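PDB 3E59: L-tyrosine isonitrile synthase from Pseudomonas aeruginosa, which converts the amino group of L-tyrosine into an isonitrile in paerucumarin biosynthesis, taking the carbon atom from C2 of ribulose 5-phosphate. Local coordinates for residues A51-I54 / I60-V63. Numbering follows the deposited sequence.
Sequences AAFI and IEFV
F53, near the C-terminal end of helix 35-55, lays its ring against the backbone of I60 and E61 where strand 60-64 begins. The contact packs this helix end on the strand that follows it, the central one of a five-stranded parallel sheet with strand order 3-2-1-4-5, as in Rossmann-like folds; no hydrogen bond joins the two segments, which meet through van der Waals packing.

The buried phenyl group of F53 turns one face to the strand backbone, and E61 N sits 3.7 Å above the ring plane, over its centre. The CA of I60 lies over the same face, 3.9 Å from F53 CG. With CG anti to the carbonyl carbon (chi1 -68°), the F53 ring reaches out from the helix along the first peptide of the strand. That strand is held on its two edges by backbone hydrogen bonds, I60 to G107 and K109, and E61 to I252.

Aliphatic packing brings I60 CG1 to 4.0 Å from F53 CB, while its other branch, CG2, comes to F53 CD2 at 4.0 Å from the strand side of the ring. Further along I60, CD1 meets I54 CG1 at 4.3 Å, a looser touch. Helix 11-20 adds to this apolar patch, with V15 on I60 and both L11 and P12 on I54.

The acid E61, partly exposed, crosses F53 at about a right angle, its CB 3.8 Å from F53 CZ. Its chain is extended beyond CG and runs past the far end of the ring, where the carboxylate, tilted 52° from the ring plane, places OE2 3.5 Å from F53 CE1.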
loop_
_atom_site.group_PDB
_atom_site.type_symbol
_atom_site.label_atom_id
_atom_site.label_comp_id
_atom_site.label_asym_id
_atom_site.label_seq_id
_atom_site.Cartn_x
_atom_site.Cartn_y
_atom_site.Cartn_z
ATOM N N ALA A 51 11.804 -14.053 13.835
ATOM C CA ALA A 51 12.746 -14.647 14.784
ATOM C C ALA A 51 14.204 -14.524 14.316
ATOM O O ALA A 51 15.111 -14.449 15.133
ATOM C CB ALA A 51 12.382 -16.101 15.053
ATOM N N ALA A 52 14.411 -14.491 13.002
ATOM C CA ALA A 52 15.743 -14.310 12.414
ATOM C C ALA A 52 16.402 -13.005 12.882
ATOM O O ALA A 52 17.575 -13.001 13.265
ATOM C CB ALA A 52 15.662 -14.357 10.903
ATOM N N PHE A 53 15.646 -11.908 12.857
ATOM C CA PHE A 53 16.145 -10.622 13.352
ATOM C C PHE A 53 16.431 -10.658 14.859
ATOM O O PHE A 53 17.474 -10.180 15.306
ATOM C CB PHE A 53 15.171 -9.482 13.011
ATOM C CG PHE A 53 15.076 -9.187 11.527
ATOM C CD1 PHE A 53 16.085 -8.477 10.876
ATOM C CD2 PHE A 53 13.972 -9.620 10.784
ATOM C CE1 PHE A 53 16.010 -8.213 9.502
ATOM C CE2 PHE A 53 13.887 -9.360 9.410
ATOM C CZ PHE A 53 14.908 -8.658 8.769
ATOM N N ILE A 54 15.502 -11.241 15.620
ATOM C CA ILE A 54 15.581 -11.280 17.087
ATOM C C ILE A 54 16.780 -12.097 17.584
ATOM O O ILE A 54 17.472 -11.686 18.523
ATOM C CB ILE A 54 14.242 -11.753 17.735
ATOM C CG1 ILE A 54 13.105 -10.795 17.352
ATOM C CG2 ILE A 54 14.372 -11.845 19.270
ATOM C CD1 ILE A 54 11.742 -11.212 17.843
ATOM N N ILE A 60 14.069 -5.301 13.737
ATOM C CA ILE A 60 13.223 -6.013 12.776
ATOM C C ILE A 60 12.912 -5.102 11.575
ATOM O O ILE A 60 12.366 -4.005 11.738
ATOM C CB ILE A 60 11.923 -6.523 13.440
ATOM C CG1 ILE A 60 12.249 -7.336 14.700
ATOM C CG2 ILE A 60 11.076 -7.361 12.449
ATOM C CD1 ILE A 60 11.096 -7.401 15.686
ATOM N N GLU A 61 13.286 -5.549 10.377
ATOM C CA GLU A 61 13.007 -4.810 9.141
ATOM C C GLU A 61 11.677 -5.246 8.529
ATOM O O GLU A 61 11.391 -6.459 8.404
ATOM C CB GLU A 61 14.134 -5.003 8.108
ATOM C CG GLU A 61 15.521 -4.524 8.556
ATOM C CD GLU A 61 16.651 -4.983 7.612
ATOM O OE1 GLU A 61 16.494 -4.896 6.372
ATOM O OE2 GLU A 61 17.708 -5.431 8.119
ATOM N N PHE A 62 10.879 -4.239 8.170
ATOM C CA PHE A 62 9.659 -4.375 7.380
ATOM C C PHE A 62 9.823 -3.614 6.062
ATOM O O PHE A 62 10.354 -2.501 6.037
ATOM C CB PHE A 62 8.417 -3.837 8.140
ATOM C CG PHE A 62 8.156 -4.533 9.447
ATOM C CD1 PHE A 62 8.735 -4.066 10.630
ATOM C CD2 PHE A 62 7.339 -5.662 9.503
ATOM C CE1 PHE A 62 8.518 -4.719 11.851
ATOM C CE2 PHE A 62 7.115 -6.320 10.703
ATOM C CZ PHE A 62 7.712 -5.857 11.884
ATOM N N VAL A 63 9.360 -4.231 4.977
ATOM C CA VAL A 63 9.268 -3.600 3.666
ATOM C C VAL A 63 7.794 -3.447 3.322
ATOM O O VAL A 63 7.021 -4.393 3.479
ATOM C CB VAL A 63 10.018 -4.431 2.605
ATOM C CG1 VAL A 63 9.526 -4.121 1.191
ATOM C CG2 VAL A 63 11.523 -4.177 2.738
#